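Local coordinates for similar to yteR (Bacilus subtilis) (Clostridium acetobutylicum, PDB 4WU0), which is a family 105 glycoside hydrolase that probably cleaves unsaturated rhamnogalacturonan fragments derived from pectin, at residues I74-I84 with G131-Y142; D242-Q250 with Y261-V271. One frame throughout, in Å; residues are numbered along the deposited sequence.

Contact 1 (I74-I84 with G131-Y142); sequences IDHLNNGKILI and GLYMGATFYAKY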
loop_
_atom_site.group_PDB
_atom_site.type_symbol
_atom_site.label_atom_id
_atom_site.label_comp_id
_atom_site.label_asym_id
_atom_site.label_seq_id
_atom_site.Cartn_x
_atom_site.Cartn_y
_atom_site.Cartn_z
ATOM N N ILE A 74 -3.755 4.624 12.018
ATOM C CA ILE A 74 -2.526 4.610 11.238
ATOM C C ILE A 74 -2.773 4.956 9.759
ATOM O O ILE A 74 -1.877 5.507 9.099
ATOM C CB ILE A 74 -1.760 3.261 11.380
ATOM C CG1 ILE A 74 -0.270 3.432 11.112
ATOM C CG2 ILE A 74 -2.342 2.183 10.479
ATOM C CD1 ILE A 74 0.467 4.095 12.231
ATOM N N ASP A 75 -3.966 4.661 9.262
ATOM C CA ASP A 75 -4.333 4.959 7.865
ATOM C C ASP A 75 -4.185 6.429 7.570
ATOM O O ASP A 75 -3.887 6.807 6.429
ATOM C CB ASP A 75 -5.776 4.584 7.517
ATOM C CG ASP A 75 -6.017 3.103 7.454
ATOM O OD1 ASP A 75 -5.058 2.323 7.341
ATOM O OD2 ASP A 75 -7.191 2.709 7.521
ATOM N N HIS A 76 -4.424 7.264 8.580
ATOM C CA HIS A 76 -4.405 8.715 8.404
ATOM C C HIS A 76 -3.025 9.302 8.137
ATOM O O HIS A 76 -2.929 10.480 7.798
ATOM C CB HIS A 76 -4.992 9.399 9.633
ATOM C CG HIS A 76 -6.475 9.329 9.694
ATOM N ND1 HIS A 76 -7.221 8.668 8.746
ATOM C CD2 HIS A 76 -7.361 9.854 10.569
ATOM C CE1 HIS A 76 -8.505 8.785 9.039
ATOM N NE2 HIS A 76 -8.614 9.500 10.138
ATOM N N LEU A 77 -1.965 8.504 8.257
ATOM C CA LEU A 77 -0.615 8.961 7.937
ATOM C C LEU A 77 -0.248 8.823 6.462
ATOM O O LEU A 77 0.666 9.484 5.985
ATOM C CB LEU A 77 0.423 8.234 8.795
ATOM C CG LEU A 77 0.223 8.437 10.295
ATOM C CD1 LEU A 77 1.313 7.696 11.043
ATOM C CD2 LEU A 77 0.219 9.905 10.701
ATOM N N ASN A 78 -0.938 7.959 5.735
ATOM C CA ASN A 78 -0.479 7.657 4.387
ATOM C C ASN A 78 -0.414 8.880 3.471
ATOM O O ASN A 78 0.488 8.996 2.652
ATOM C CB ASN A 78 -1.343 6.623 3.710
ATOM C CG ASN A 78 -0.658 6.065 2.474
ATOM O OD1 ASN A 78 0.422 5.499 2.575
ATOM N ND2 ASN A 78 -1.237 6.276 1.309
ATOM N N ASN A 79 -1.386 9.772 3.606
ATOM C CA ASN A 79 -1.476 10.939 2.741
ATOM C C ASN A 79 -0.366 11.963 3.023
ATOM O O ASN A 79 -0.187 12.901 2.275
ATOM C CB ASN A 79 -2.862 11.571 2.848
ATOM C CG ASN A 79 -3.938 10.747 2.194
ATOM O OD1 ASN A 79 -3.670 9.813 1.436
ATOM N ND2 ASN A 79 -5.182 11.098 2.469
ATOM N N GLY A 80 0.414 11.749 4.079
ATOM C CA GLY A 80 1.609 12.531 4.263
ATOM C C GLY A 80 2.642 12.338 3.156
ATOM O O GLY A 80 3.467 13.211 2.902
ATOM N N LYS A 81 2.644 11.181 2.510
ATOM C CA LYS A 81 3.603 10.933 1.444
ATOM C C LYS A 81 3.415 11.908 0.292
ATOM O O LYS A 81 4.386 12.513 -0.164
ATOM C CB LYS A 81 3.497 9.507 0.943
ATOM C CG LYS A 81 3.753 8.469 2.014
ATOM C CD LYS A 81 3.313 7.118 1.519
ATOM C CE LYS A 81 3.545 6.026 2.533
ATOM N NZ LYS A 81 3.077 4.715 1.972
ATOM N N ILE A 82 2.182 12.073 -0.200
ATOM C CA ILE A 82 1.980 13.078 -1.244
ATOM C C ILE A 82 2.306 14.489 -0.752
ATOM O O ILE A 82 2.748 15.330 -1.540
ATOM C CB ILE A 82 0.581 12.988 -1.903
ATOM C CG1 ILE A 82 0.522 13.820 -3.196
ATOM C CG2 ILE A 82 -0.521 13.363 -0.957
ATOM C CD1 ILE A 82 1.337 13.254 -4.375
ATOM N N LEU A 83 2.076 14.772 0.529
ATOM C CA LEU A 83 2.436 16.079 1.070
ATOM C C LEU A 83 3.947 16.341 1.011
ATOM O O LEU A 83 4.364 17.475 0.750
ATOM C CB LEU A 83 1.928 16.254 2.499
ATOM C CG LEU A 83 0.408 16.271 2.689
ATOM C CD1 LEU A 83 0.080 16.384 4.184
ATOM C CD2 LEU A 83 -0.212 17.424 1.936
ATOM N N ILE A 84 4.762 15.309 1.236
ATOM C CA ILE A 84 6.205 15.442 1.064
ATOM C C ILE A 84 6.523 15.829 -0.364
ATOM O O ILE A 84 7.328 16.738 -0.616
ATOM C CB ILE A 84 6.958 14.173 1.499
ATOM C CG1 ILE A 84 6.767 13.963 2.995
ATOM C CG2 ILE A 84 8.456 14.275 1.185
ATOM C CD1 ILE A 84 7.252 12.617 3.508
ATOM N N GLY A 131 -1.056 -1.455 7.729
ATOM C CA GLY A 131 -0.468 -0.369 8.485
ATOM C C GLY A 131 1.003 -0.120 8.250
ATOM O O GLY A 131 1.489 0.987 8.450
ATOM N N LEU A 132 1.740 -1.164 7.871
ATOM C CA LEU A 132 3.148 -1.000 7.579
ATOM C C LEU A 132 3.361 -0.069 6.407
ATOM O O LEU A 132 4.361 0.633 6.351
ATOM C CB LEU A 132 3.812 -2.354 7.313
ATOM C CG LEU A 132 4.244 -3.112 8.570
ATOM C CD1 LEU A 132 5.380 -2.384 9.267
ATOM C CD2 LEU A 132 3.075 -3.346 9.522
ATOM N N TYR A 133 2.423 -0.057 5.466
ATOM C CA TYR A 133 2.511 0.835 4.315
ATOM C C TYR A 133 2.073 2.238 4.707
ATOM O O TYR A 133 2.704 3.216 4.305
ATOM C CB TYR A 133 1.615 0.347 3.175
ATOM C CG TYR A 133 1.742 1.183 1.928
ATOM C CD1 TYR A 133 2.864 1.091 1.128
ATOM C CD2 TYR A 133 0.755 2.078 1.560
ATOM C CE1 TYR A 133 2.971 1.845 0.001
ATOM C CE2 TYR A 133 0.857 2.838 0.425
ATOM C CZ TYR A 133 1.959 2.716 -0.362
ATOM O OH TYR A 133 2.063 3.465 -1.524
ATOM N N MET A 134 0.999 2.343 5.496
ATOM C CA MET A 134 0.442 3.661 5.827
ATOM C C MET A 134 1.317 4.450 6.790
ATOM O O MET A 134 1.386 5.687 6.725
ATOM C CB MET A 134 -0.939 3.534 6.468
ATOM C CG MET A 134 -1.877 2.556 5.784
ATOM S SD MET A 134 -2.154 2.943 4.068
ATOM C CE MET A 134 -3.075 1.464 3.588
ATOM N N GLY A 135 1.908 3.732 7.735
ATOM C CA GLY A 135 2.534 4.332 8.904
ATOM C C GLY A 135 4.040 4.288 8.840
ATOM O O GLY A 135 4.658 5.291 8.577
ATOM N N ALA A 136 4.608 3.110 9.067
ATOM C CA ALA A 136 6.055 2.950 9.043
ATOM C C ALA A 136 6.685 3.489 7.768
ATOM O O ALA A 136 7.728 4.143 7.823
ATOM C CB ALA A 136 6.417 1.498 9.226
ATOM N N THR A 137 6.060 3.234 6.617
ATOM C CA THR A 137 6.603 3.702 5.344
ATOM C C THR A 137 6.532 5.231 5.195
ATOM O O THR A 137 7.455 5.852 4.662
ATOM C CB THR A 137 5.936 2.981 4.132
ATOM O OG1 THR A 137 6.114 1.570 4.285
ATOM C CG2 THR A 137 6.519 3.397 2.803
ATOM N N PHE A 138 5.436 5.837 5.619
ATOM C CA PHE A 138 5.365 7.285 5.628
ATOM C C PHE A 138 6.444 7.844 6.551
ATOM O O PHE A 138 7.141 8.809 6.207
ATOM C CB PHE A 138 4.015 7.785 6.121
ATOM C CG PHE A 138 4.065 9.201 6.644
ATOM C CD1 PHE A 138 4.271 10.258 5.780
ATOM C CD2 PHE A 138 3.963 9.476 8.000
ATOM C CE1 PHE A 138 4.345 11.583 6.265
ATOM C CE2 PHE A 138 4.027 10.782 8.476
ATOM C CZ PHE A 138 4.212 11.832 7.599
ATOM N N TYR A 139 6.575 7.231 7.727
ATOM C CA TYR A 139 7.544 7.683 8.719
ATOM C C TYR A 139 8.954 7.634 8.108
ATOM O O TYR A 139 9.738 8.557 8.263
ATOM C CB TYR A 139 7.414 6.822 9.994
ATOM C CG TYR A 139 8.197 7.263 11.198
ATOM C CD1 TYR A 139 8.760 8.531 11.281
ATOM C CD2 TYR A 139 8.336 6.414 12.289
ATOM C CE1 TYR A 139 9.472 8.907 12.386
ATOM C CE2 TYR A 139 9.044 6.790 13.393
ATOM C CZ TYR A 139 9.609 8.033 13.442
ATOM O OH TYR A 139 10.327 8.397 14.566
ATOM N N ALA A 140 9.262 6.581 7.355
ATOM C CA ALA A 140 10.559 6.498 6.688
ATOM C C ALA A 140 10.783 7.631 5.696
ATOM O O ALA A 140 11.857 8.230 5.650
ATOM C CB ALA A 140 10.712 5.139 5.984
ATOM N N LYS A 141 9.775 7.919 4.873
ATOM C CA LYS A 141 9.891 9.023 3.927
ATOM C C LYS A 141 10.046 10.351 4.659
ATOM O O LYS A 141 10.797 11.214 4.226
ATOM C CB LYS A 141 8.705 9.026 2.965
ATOM C CG LYS A 141 8.697 7.767 2.079
ATOM C CD LYS A 141 7.480 7.676 1.201
ATOM C CE LYS A 141 7.641 6.549 0.174
ATOM N NZ LYS A 141 8.713 6.843 -0.832
ATOM N N TYR A 142 9.346 10.509 5.777
ATOM C CA TYR A 142 9.431 11.733 6.544
ATOM C C TYR A 142 10.846 11.892 7.106
ATOM O O TYR A 142 11.440 12.967 7.035
ATOM C CB TYR A 142 8.413 11.707 7.683
ATOM C CG TYR A 142 8.322 13.007 8.437
ATOM C CD1 TYR A 142 9.212 13.296 9.454
ATOM C CD2 TYR A 142 7.363 13.951 8.124
ATOM C CE1 TYR A 142 9.146 14.491 10.139
ATOM C CE2 TYR A 142 7.292 15.125 8.800
ATOM C CZ TYR A 142 8.192 15.409 9.784
ATOM O OH TYR A 142 8.103 16.608 10.459
HETATM O O HOH W 1 0.804 5.938 -0.951
#

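Contact 2 (D242-Q250 with Y261-V271); sequences DNASKVWYQ and YLEASGSSMIV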
loop_
_atom_site.group_PDB
_atom_site.type_symbol
_atom_site.label_atom_id
_atom_site.label_comp_id
_atom_site.label_asym_id
_atom_site.label_seq_id
_atom_site.Cartn_x
_atom_site.Cartn_y
_atom_site.Cartn_z
ATOM N N ASP A 242 -1.274 -17.227 -10.126
ATOM C CA ASP A 242 -2.124 -18.022 -11.025
ATOM C C ASP A 242 -1.380 -18.283 -12.338
ATOM O O ASP A 242 -0.886 -17.356 -12.988
ATOM C CB ASP A 242 -3.434 -17.299 -11.278
ATOM C CG ASP A 242 -4.372 -18.086 -12.183
ATOM O OD1 ASP A 242 -4.671 -19.247 -11.828
ATOM O OD2 ASP A 242 -4.782 -17.551 -13.252
ATOM N N ASN A 243 -1.276 -19.548 -12.726
ATOM C CA ASN A 243 -0.480 -19.907 -13.896
ATOM C C ASN A 243 -1.039 -19.356 -15.206
ATOM O O ASN A 243 -0.299 -18.914 -16.062
ATOM C CB ASN A 243 -0.357 -21.420 -14.042
ATOM C CG ASN A 243 0.562 -21.800 -15.176
ATOM O OD1 ASN A 243 1.691 -21.313 -15.256
ATOM N ND2 ASN A 243 0.070 -22.627 -16.093
ATOM N N ALA A 244 -2.349 -19.402 -15.367
ATOM C CA ALA A 244 -2.958 -18.986 -16.626
ATOM C C ALA A 244 -2.897 -17.465 -16.798
ATOM O O ALA A 244 -2.487 -16.964 -17.832
ATOM C CB ALA A 244 -4.388 -19.472 -16.688
ATOM N N SER A 245 -3.283 -16.725 -15.767
ATOM C CA SER A 245 -3.414 -15.275 -15.863
ATOM C C SER A 245 -2.139 -14.508 -15.506
ATOM O O SER A 245 -1.965 -13.367 -15.920
ATOM C CB SER A 245 -4.517 -14.807 -14.935
ATOM O OG SER A 245 -4.138 -14.971 -13.581
ATOM N N LYS A 246 -1.282 -15.140 -14.709
ATOM C CA LYS A 246 -0.065 -14.520 -14.169
ATOM C C LYS A 246 -0.322 -13.461 -13.109
ATOM O O LYS A 246 0.586 -12.693 -12.790
ATOM C CB LYS A 246 0.840 -13.956 -15.280
ATOM C CG LYS A 246 1.168 -14.975 -16.353
ATOM C CD LYS A 246 1.757 -16.252 -15.782
ATOM C CE LYS A 246 2.151 -17.222 -16.909
ATOM N NZ LYS A 246 2.375 -18.615 -16.432
ATOM N N VAL A 247 -1.530 -13.441 -12.547
ATOM C CA VAL A 247 -1.846 -12.523 -11.464
ATOM C C VAL A 247 -2.292 -13.312 -10.220
ATOM O O VAL A 247 -2.049 -14.541 -10.136
ATOM C CB VAL A 247 -2.812 -11.393 -11.910
ATOM C CG1 VAL A 247 -2.223 -10.697 -13.171
ATOM C CG2 VAL A 247 -4.216 -11.893 -12.196
ATOM N N TRP A 248 -2.883 -12.612 -9.249
ATOM C CA TRP A 248 -3.108 -13.166 -7.927
ATOM C C TRP A 248 -4.565 -13.093 -7.476
ATOM O O TRP A 248 -5.304 -12.200 -7.877
ATOM C CB TRP A 248 -2.192 -12.471 -6.902
ATOM C CG TRP A 248 -0.765 -12.926 -7.023
ATOM C CD1 TRP A 248 -0.176 -13.926 -6.323
ATOM C CD2 TRP A 248 0.244 -12.401 -7.902
ATOM N NE1 TRP A 248 1.118 -14.078 -6.721
ATOM C CE2 TRP A 248 1.410 -13.162 -7.689
ATOM C CE3 TRP A 248 0.267 -11.378 -8.858
ATOM C CZ2 TRP A 248 2.613 -12.922 -8.389
ATOM C CZ3 TRP A 248 1.448 -11.152 -9.565
ATOM C CH2 TRP A 248 2.600 -11.932 -9.329
ATOM N N TYR A 249 -4.941 -14.051 -6.631
ATOM C CA TYR A 249 -6.283 -14.147 -6.072
ATOM C C TYR A 249 -6.496 -13.315 -4.826
ATOM O O TYR A 249 -5.554 -13.018 -4.078
ATOM C CB TYR A 249 -6.586 -15.593 -5.716
ATOM C CG TYR A 249 -6.836 -16.469 -6.906
ATOM C CD1 TYR A 249 -8.103 -16.559 -7.452
ATOM C CD2 TYR A 249 -5.803 -17.205 -7.482
ATOM C CE1 TYR A 249 -8.346 -17.361 -8.535
ATOM C CE2 TYR A 249 -6.045 -18.009 -8.562
ATOM C CZ TYR A 249 -7.309 -18.061 -9.095
ATOM O OH TYR A 249 -7.563 -18.859 -10.187
ATOM N N GLN A 250 -7.756 -12.952 -4.604
ATOM C CA GLN A 250 -8.196 -12.308 -3.358
ATOM C C GLN A 250 -7.752 -13.073 -2.109
ATOM O O GLN A 250 -7.175 -12.477 -1.193
ATOM C CB GLN A 250 -9.727 -12.176 -3.396
ATOM C CG GLN A 250 -10.430 -11.830 -2.115
ATOM C CD GLN A 250 -10.410 -10.341 -1.821
ATOM O OE1 GLN A 250 -9.523 -9.624 -2.282
ATOM N NE2 GLN A 250 -11.347 -9.883 -0.999
ATOM N N TYR A 261 -11.424 -15.115 -6.587
ATOM C CA TYR A 261 -11.325 -14.348 -7.829
ATOM C C TYR A 261 -9.978 -13.660 -7.914
ATOM O O TYR A 261 -9.376 -13.323 -6.884
ATOM C CB TYR A 261 -12.461 -13.326 -7.927
ATOM C CG TYR A 261 -12.483 -12.258 -6.859
ATOM C CD1 TYR A 261 -13.076 -12.483 -5.619
ATOM C CD2 TYR A 261 -11.935 -11.001 -7.106
ATOM C CE1 TYR A 261 -13.111 -11.496 -4.666
ATOM C CE2 TYR A 261 -11.964 -10.013 -6.172
ATOM C CZ TYR A 261 -12.554 -10.256 -4.941
ATOM O OH TYR A 261 -12.575 -9.262 -4.006
ATOM N N LEU A 262 -9.528 -13.453 -9.148
ATOM C CA LEU A 262 -8.322 -12.685 -9.409
ATOM C C LEU A 262 -8.618 -11.237 -9.084
ATOM O O LEU A 262 -9.589 -10.669 -9.590
ATOM C CB LEU A 262 -7.912 -12.857 -10.888
ATOM C CG LEU A 262 -7.670 -14.294 -11.338
ATOM C CD1 LEU A 262 -7.424 -14.353 -12.834
ATOM C CD2 LEU A 262 -6.493 -14.901 -10.593
ATOM N N GLU A 263 -7.787 -10.639 -8.231
ATOM C CA GLU A 263 -8.096 -9.329 -7.662
ATOM C C GLU A 263 -7.028 -8.306 -8.045
ATOM O O GLU A 263 -5.818 -8.560 -7.955
ATOM C CB GLU A 263 -8.288 -9.456 -6.142
ATOM C CG GLU A 263 -8.911 -8.239 -5.475
ATOM C CD GLU A 263 -7.937 -7.099 -5.233
ATOM O OE1 GLU A 263 -6.773 -7.390 -4.919
ATOM O OE2 GLU A 263 -8.337 -5.896 -5.322
ATOM N N ALA A 264 -7.489 -7.139 -8.481
ATOM C CA ALA A 264 -6.629 -6.194 -9.193
ATOM C C ALA A 264 -5.702 -5.382 -8.310
ATOM O O ALA A 264 -4.572 -5.062 -8.717
ATOM C CB ALA A 264 -7.484 -5.244 -10.029
ATOM N N SER A 265 -6.172 -4.967 -7.135
ATOM C CA SER A 265 -5.347 -4.090 -6.327
ATOM C C SER A 265 -4.142 -4.837 -5.749
ATOM O O SER A 265 -3.015 -4.375 -5.885
ATOM C CB SER A 265 -6.163 -3.363 -5.254
ATOM O OG SER A 265 -6.581 -4.229 -4.218
ATOM N N GLY A 266 -4.368 -5.990 -5.138
ATOM C CA GLY A 266 -3.261 -6.796 -4.650
ATOM C C GLY A 266 -2.311 -7.199 -5.776
ATOM O O GLY A 266 -1.094 -7.088 -5.627
ATOM N N SER A 267 -2.844 -7.628 -6.919
ATOM C CA SER A 267 -2.005 -8.020 -8.045
ATOM C C SER A 267 -1.140 -6.863 -8.518
ATOM O O SER A 267 0.036 -7.048 -8.800
ATOM C CB SER A 267 -2.871 -8.538 -9.206
ATOM O OG SER A 267 -3.495 -9.765 -8.860
ATOM N N SER A 268 -1.713 -5.666 -8.609
ATOM C CA SER A 268 -0.955 -4.500 -9.066
ATOM C C SER A 268 0.165 -4.142 -8.096
ATOM O O SER A 268 1.268 -3.755 -8.501
ATOM C CB SER A 268 -1.883 -3.298 -9.262
ATOM O OG SER A 268 -2.769 -3.478 -10.366
ATOM N N MET A 269 -0.145 -4.234 -6.809
ATOM C CA MET A 269 0.827 -3.925 -5.758
ATOM C C MET A 269 1.997 -4.892 -5.833
ATOM O O MET A 269 3.163 -4.488 -5.695
ATOM C CB MET A 269 0.182 -4.046 -4.394
ATOM C CG MET A 269 -0.797 -2.978 -4.086
ATOM S SD MET A 269 -1.476 -3.180 -2.435
ATOM C CE MET A 269 -2.686 -1.877 -2.480
ATOM N N ILE A 270 1.684 -6.158 -6.072
ATOM C CA ILE A 270 2.719 -7.196 -6.149
ATOM C C ILE A 270 3.595 -6.947 -7.371
ATOM O O ILE A 270 4.816 -7.060 -7.307
ATOM C CB ILE A 270 2.088 -8.598 -6.189
ATOM C CG1 ILE A 270 1.398 -8.863 -4.854
ATOM C CG2 ILE A 270 3.119 -9.679 -6.503
ATOM C CD1 ILE A 270 0.428 -10.017 -4.842
ATOM N N VAL A 271 2.977 -6.630 -8.507
ATOM C CA VAL A 271 3.748 -6.362 -9.724
ATOM C C VAL A 271 4.650 -5.143 -9.553
ATOM O O VAL A 271 5.799 -5.140 -9.986
ATOM C CB VAL A 271 2.798 -6.178 -10.927
ATOM C CG1 VAL A 271 3.561 -5.671 -12.169
ATOM C CG2 VAL A 271 2.132 -7.522 -11.228
HETATM O O HOH W 2 -6.735 -8.974 -2.565
#

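Contact 1 (I74-I84 with G131-Y142)
Helices 80-90 and 129-146 run side by side in the six-hairpin barrel, and Lys81 of the first enters a hole formed by Tyr133, Thr137, Phe138 and Lys141 of the second. Its chain is extended beyond CG (chi2 to chi4 all near 180°), which carries the ammonium group to the Tyr133 ring: NZ stands over the centre of one face, 3.2 Å from the ring centroid, in a cation-pi contact. The same NZ donates to Tyr133 O (2.8 Å), above the carbonyl plane, and to Asn78 OD1 at 2.8 Å, in the carbonyl plane of that amide. Two oxygens and an aromatic face thus hold a buried cation, which probably offsets the cost of burying its charge. Asn78 is itself fixed by its ND2, which donates to Tyr25 O and to a water that also bonds Tyr133 OH.

The short axes of 80-84 and 131-142 are 9.6 Å apart and only 19° from parallel, running the same way, as helices of one layer do in an (alpha/alpha)6 barrel. Glycines allow the close fit. Gly135 CA takes Ile74 CG1 at 3.7 Å, and Gly80 CA lies 3.5 Å from Phe138 CE1. Phe138 CG, anti to the backbone N (chi1 158°), sends the ring toward 74-84, where Leu77 O sits over one face, offset to the rim, and Tyr142 CB covers the opposite one. Met134, bent at chi2, brings SD to 3.8 Å from Asn78 CB, while its CG lies alongside Asp75 OD1. Farther along, Ile84 CD1 reaches the backbone at Lys141 and Tyr142.

Contact 2 (D242-Q250 with Y261-V271)
Three aromatic rings each take an aliphatic carbon on one face: Trp248 receives Ile270 CG2, Tyr249 receives Leu262 CD2, and Tyr261 receives Gln250 CB. All three are CH-pi contacts. Leu262 CD2 is centred over its ring, 3.6 Å from the Tyr249 centroid, and Ile270 CG2 stands over the six-membered ring of the indole, 3.7 Å from its centroid. Val271 CG2 and Ser267 OG approach the Trp248 edge; its NE1 donates to Leu237 O in helix 223-240.

The backbones meet in a single beta bridge, Tyr249 with Leu262, just before helix 264-279. Gln250 N donates to Tyr261 O (2.8 Å) and Glu263 N to Trp248 O (3.0 Å), both N-H...O angles being 167°. Ser267 OG accepts from Trp248 N at 2.9 Å and donates to Glu263 O, tying the loop to the first helical turn.

Glu263 is the N-cap: OE1 accepts from Gly266 N and OE2 from Ser265 N and OG. OE2 also takes Cys317 N of strand 311-317. Leu262 CD1 ends against Ser245 OG, which donates to Asp242 OD2; Ser245 N donates to the same oxygen, closing an Asx motif. Gln250 NE2 donates to Tyr335 O. Beside the cap, a water donates to both Gln250 OE1 (2.9 Å) and Glu263 OE1 (2.8 Å).

Overall arrangement
Contact 1 closes along the chain before contact 2 opens, and the two lie on opposite sides of the chain's centre. Their centres are 25 Å apart and their nearest atoms about 7 Å, without touching. Helix 199-215 spans the interval: Trp204 and Met207 meet Tyr133 of contact 1 and Met269 of contact 2. Contact 1 pairs two barrel helices, 80-90 and 129-146, whereas contact 2 fastens the loop after helix 223-240 to the start of helix 264-279, beside strand 311-317. Contact 1 is centred about 10 Å from the centre of the chain and contact 2 about 15 Å, so the barrel holds a helix pair on one side and a loop-to-helix junction on the other.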